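Local coordinates for protein methylaspartate ammonia-lyase (Citrobacter amalonaticus, PDB 1KKO) that catalyses the reversible, magnesium-dependent anti elimination of ammonia from L-threo-3-methylaspartate to give mesaconate, at residues H96-R104 with F115-L126. Numbering follows the deposited sequence.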
loop_
_atom_site.group_PDB
_atom_site.type_symbol
_atom_site.label_atom_id
_atom_site.label_comp_id
_atom_site.label_asym_id
_atom_site.label_seq_id
_atom_site.Cartn_x
_atom_site.Cartn_y
_atom_site.Cartn_z
ATOM N N HIS A 96 27.434 -11.883 -7.976
ATOM C CA HIS A 96 28.389 -11.319 -7.035
ATOM C C HIS A 96 27.989 -11.380 -5.578
ATOM O O HIS A 96 28.842 -11.306 -4.705
ATOM C CB HIS A 96 28.608 -9.843 -7.358
ATOM C CG HIS A 96 29.216 -9.596 -8.698
ATOM N ND1 HIS A 96 28.644 -8.765 -9.637
ATOM C CD2 HIS A 96 30.366 -10.049 -9.251
ATOM C CE1 HIS A 96 29.407 -8.732 -10.714
ATOM N NE2 HIS A 96 30.459 -9.502 -10.506
ATOM N N ILE A 97 26.693 -11.463 -5.299
ATOM C CA ILE A 97 26.245 -11.378 -3.925
ATOM C C ILE A 97 25.709 -12.690 -3.369
ATOM O O ILE A 97 25.954 -13.007 -2.213
ATOM C CB ILE A 97 25.223 -10.223 -3.795
ATOM C CG1 ILE A 97 25.853 -8.896 -4.251
ATOM C CG2 ILE A 97 24.706 -10.124 -2.368
ATOM C CD1 ILE A 97 27.126 -8.485 -3.484
ATOM N N LYS A 98 24.982 -13.446 -4.180
ATOM C CA LYS A 98 24.478 -14.737 -3.726
ATOM C C LYS A 98 25.558 -15.606 -3.040
ATOM O O LYS A 98 25.314 -16.133 -1.964
ATOM C CB LYS A 98 23.813 -15.486 -4.878
ATOM C CG LYS A 98 23.222 -16.832 -4.481
ATOM C CD LYS A 98 22.525 -17.562 -5.636
ATOM C CE LYS A 98 22.572 -16.821 -6.948
ATOM N NZ LYS A 98 21.284 -16.965 -7.675
ATOM N N PRO A 99 26.745 -15.767 -3.633
ATOM C CA PRO A 99 27.788 -16.581 -2.985
ATOM C C PRO A 99 28.316 -16.020 -1.672
ATOM O O PRO A 99 28.904 -16.741 -0.865
ATOM C CB PRO A 99 28.907 -16.609 -4.021
ATOM C CG PRO A 99 28.259 -16.313 -5.292
ATOM C CD PRO A 99 27.176 -15.298 -4.959
ATOM N N LEU A 100 28.138 -14.723 -1.461
ATOM C CA LEU A 100 28.557 -14.108 -0.219
ATOM C C LEU A 100 27.503 -14.269 0.862
ATOM O O LEU A 100 27.776 -14.065 2.044
ATOM C CB LEU A 100 28.874 -12.629 -0.434
ATOM C CG LEU A 100 30.036 -12.374 -1.397
ATOM C CD1 LEU A 100 30.201 -10.894 -1.713
ATOM C CD2 LEU A 100 31.309 -12.929 -0.815
ATOM N N LEU A 101 26.285 -14.619 0.457
ATOM C CA LEU A 101 25.192 -14.807 1.406
ATOM C C LEU A 101 24.997 -16.263 1.796
ATOM O O LEU A 101 24.785 -16.573 2.965
ATOM C CB LEU A 101 23.884 -14.286 0.810
ATOM C CG LEU A 101 23.774 -12.767 0.700
ATOM C CD1 LEU A 101 22.627 -12.412 -0.221
ATOM C CD2 LEU A 101 23.602 -12.142 2.066
ATOM N N GLU A 102 25.052 -17.153 0.815
ATOM C CA GLU A 102 24.800 -18.557 1.105
ATOM C C GLU A 102 25.921 -19.075 2.011
ATOM O O GLU A 102 27.105 -18.818 1.776
ATOM C CB GLU A 102 24.628 -19.353 -0.185
ATOM C CG GLU A 102 23.373 -18.884 -0.914
ATOM C CD GLU A 102 23.033 -19.648 -2.170
ATOM O OE1 GLU A 102 21.863 -19.525 -2.616
ATOM O OE2 GLU A 102 23.905 -20.357 -2.729
ATOM N N GLY A 103 25.527 -19.747 3.081
ATOM C CA GLY A 103 26.475 -20.270 4.054
ATOM C C GLY A 103 26.863 -19.278 5.129
ATOM O O GLY A 103 27.561 -19.621 6.081
ATOM N N ARG A 104 26.420 -18.032 4.997
ATOM C CA ARG A 104 26.772 -17.000 5.957
ATOM C C ARG A 104 25.990 -17.149 7.244
ATOM O O ARG A 104 24.785 -17.422 7.229
ATOM C CB ARG A 104 26.522 -15.620 5.349
ATOM C CG ARG A 104 26.660 -14.431 6.282
ATOM C CD ARG A 104 26.588 -13.111 5.514
ATOM N NE ARG A 104 27.665 -13.059 4.540
ATOM C CZ ARG A 104 28.832 -12.462 4.746
ATOM N NH1 ARG A 104 29.054 -11.801 5.872
ATOM N NH2 ARG A 104 29.761 -12.518 3.806
ATOM N N PHE A 115 29.765 -5.622 6.573
ATOM C CA PHE A 115 30.468 -6.236 5.465
ATOM C C PHE A 115 29.896 -5.775 4.140
ATOM O O PHE A 115 30.618 -5.314 3.267
ATOM C CB PHE A 115 30.441 -7.760 5.556
ATOM C CG PHE A 115 30.975 -8.434 4.336
ATOM C CD1 PHE A 115 32.337 -8.618 4.167
ATOM C CD2 PHE A 115 30.128 -8.859 3.336
ATOM C CE1 PHE A 115 32.824 -9.218 3.038
ATOM C CE2 PHE A 115 30.621 -9.455 2.201
ATOM C CZ PHE A 115 31.976 -9.638 2.061
ATOM N N PHE A 116 28.580 -5.880 3.987
ATOM C CA PHE A 116 27.973 -5.460 2.735
ATOM C C PHE A 116 27.942 -3.956 2.558
ATOM O O PHE A 116 27.920 -3.485 1.433
ATOM C CB PHE A 116 26.575 -6.066 2.578
ATOM C CG PHE A 116 26.618 -7.535 2.340
ATOM C CD1 PHE A 116 27.026 -8.032 1.123
ATOM C CD2 PHE A 116 26.312 -8.426 3.345
ATOM C CE1 PHE A 116 27.105 -9.397 0.908
ATOM C CE2 PHE A 116 26.400 -9.797 3.135
ATOM C CZ PHE A 116 26.795 -10.272 1.921
ATOM N N ASP A 117 27.978 -3.206 3.654
ATOM C CA ASP A 117 27.932 -1.758 3.530
ATOM C C ASP A 117 29.212 -1.186 2.946
ATOM O O ASP A 117 29.175 -0.096 2.383
ATOM C CB ASP A 117 27.658 -1.090 4.872
ATOM C CG ASP A 117 26.888 0.191 4.720
ATOM O OD1 ASP A 117 25.837 0.189 4.023
ATOM O OD2 ASP A 117 27.258 1.241 5.263
ATOM N N LYS A 118 30.322 -1.915 3.090
ATOM C CA LYS A 118 31.644 -1.460 2.652
ATOM C C LYS A 118 32.214 -2.249 1.472
ATOM O O LYS A 118 33.308 -1.951 0.979
ATOM C CB LYS A 118 32.621 -1.550 3.820
ATOM C CG LYS A 118 32.363 -0.550 4.931
ATOM C CD LYS A 118 31.362 -1.044 5.945
ATOM C CE LYS A 118 31.709 -0.542 7.325
ATOM N NZ LYS A 118 32.318 0.836 7.277
ATOM N N LEU A 119 31.472 -3.246 1.015
ATOM C CA LEU A 119 31.895 -4.069 -0.103
ATOM C C LEU A 119 32.015 -3.279 -1.405
ATOM O O LEU A 119 31.155 -2.482 -1.733
ATOM C CB LEU A 119 30.876 -5.188 -0.287
ATOM C CG LEU A 119 31.253 -6.237 -1.321
ATOM C CD1 LEU A 119 32.472 -7.024 -0.883
ATOM C CD2 LEU A 119 30.081 -7.172 -1.565
ATOM N N ARG A 120 33.083 -3.525 -2.163
ATOM C CA ARG A 120 33.231 -2.895 -3.474
ATOM C C ARG A 120 33.389 -3.935 -4.580
ATOM O O ARG A 120 34.166 -4.889 -4.445
ATOM C CB ARG A 120 34.413 -1.931 -3.499
ATOM C CG ARG A 120 34.176 -0.674 -2.696
ATOM C CD ARG A 120 35.420 0.164 -2.504
ATOM N NE ARG A 120 35.140 1.355 -1.709
ATOM C CZ ARG A 120 34.691 2.497 -2.212
ATOM N NH1 ARG A 120 34.469 2.615 -3.513
ATOM N NH2 ARG A 120 34.460 3.525 -1.409
ATOM N N ILE A 121 32.645 -3.741 -5.663
ATOM C CA ILE A 121 32.669 -4.629 -6.819
ATOM C C ILE A 121 33.117 -3.771 -7.984
ATOM O O ILE A 121 32.501 -2.740 -8.269
ATOM C CB ILE A 121 31.266 -5.191 -7.125
ATOM C CG1 ILE A 121 30.702 -5.963 -5.926
ATOM C CG2 ILE A 121 31.308 -6.071 -8.372
ATOM C CD1 ILE A 121 31.398 -7.264 -5.657
ATOM N N ASP A 122 34.181 -4.185 -8.660
ATOM C CA ASP A 122 34.721 -3.410 -9.770
ATOM C C ASP A 122 35.022 -1.973 -9.310
ATOM O O ASP A 122 34.916 -1.021 -10.092
ATOM C CB ASP A 122 33.784 -3.481 -10.994
ATOM C CG ASP A 122 33.579 -4.913 -11.484
ATOM O OD1 ASP A 122 34.559 -5.697 -11.460
ATOM O OD2 ASP A 122 32.480 -5.362 -11.887
ATOM N N GLY A 123 35.404 -1.839 -8.034
ATOM C CA GLY A 123 35.828 -0.579 -7.437
ATOM C C GLY A 123 34.765 0.257 -6.745
ATOM O O GLY A 123 35.078 1.173 -5.971
ATOM N N ASN A 124 33.513 -0.094 -6.986
ATOM C CA ASN A 124 32.388 0.707 -6.524
ATOM C C ASN A 124 31.623 0.090 -5.381
ATOM O O ASN A 124 31.353 -1.108 -5.403
ATOM C CB ASN A 124 31.437 0.895 -7.689
ATOM C CG ASN A 124 32.094 1.596 -8.846
ATOM O OD1 ASN A 124 32.819 2.567 -8.653
ATOM N ND2 ASN A 124 31.858 1.107 -10.049
ATOM N N LEU A 125 31.288 0.906 -4.378
ATOM C CA LEU A 125 30.441 0.455 -3.284
ATOM C C LEU A 125 29.147 0.009 -3.908
ATOM O O LEU A 125 28.732 0.509 -4.954
ATOM C CB LEU A 125 30.087 1.571 -2.278
ATOM C CG LEU A 125 31.065 1.980 -1.183
ATOM C CD1 LEU A 125 30.434 3.113 -0.380
ATOM C CD2 LEU A 125 31.462 0.818 -0.266
ATOM N N LEU A 126 28.507 -0.942 -3.262
ATOM C CA LEU A 126 27.206 -1.352 -3.718
ATOM C C LEU A 126 26.248 -0.162 -3.693
ATOM O O LEU A 126 26.321 0.708 -2.820
ATOM C CB LEU A 126 26.652 -2.432 -2.810
ATOM C CG LEU A 126 27.352 -3.789 -2.858
ATOM C CD1 LEU A 126 26.774 -4.694 -1.801
ATOM C CD2 LEU A 126 27.238 -4.421 -4.243
HETATM O O HOH W 1 32.073 -8.655 -12.986
#
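Phe116 pushes the rim of its ring in among Ile97, Leu100, Leu101 and Arg104, burying the most surface here. Leu101 CD2 packs 3.7 Å from Phe116 CZ, while Leu100 CB and Ile97 CG2 line CE1. A broad, flat aromatic suits this place because it can touch the end of helix 86-101 at several points while resting on Leu134 and Leu138 of helix 128-146.

With CG1 beside the backbone N (chi1 -58°), Ile97 brings CD1 3.8 Å from Leu119 CD2 and also meets the tip of Leu126. Leu100 CD1 joins them, tip to tip with Leu119 CD2 at 3.7 Å, and touches the Phe115 ring near its plane. Branched aliphatic chains fit such a junction, because the separate methyls of one residue can meet different neighbours, as Ile97 does with CG2 and CD1.

Ile121, at the start of the type I' turn of the small hairpin, sets CG2 over the centre of the His96 imidazole, a CH-pi contact 3.9 Å from the ring centroid. A water lies in the plane of that ring, 3.1 Å from His96 NE2, and weakly bridges to Asp122 OD2.

At the other end, Arg104 bends back at chi3 (-60°) so that NE and NH2 both grip Leu100 O, the NE bond being 2.7 Å. This fixes the guanidinium, whose plane lies 25° from that of Phe115 in an off-centre cation-pi stack; NH2 is 3.6 Å from Phe115 CE2. NH1 is hydrogen-bonded to OD1 of Asn112.

In the enolase-type N-terminal domain, apolar and pi contacts thus join the end of helix 86-101 and the turn after it to the end of helix 110-118 and the small hairpin, while the arginine ties up the last-turn carbonyl and probably offers its charge to an aromatic face.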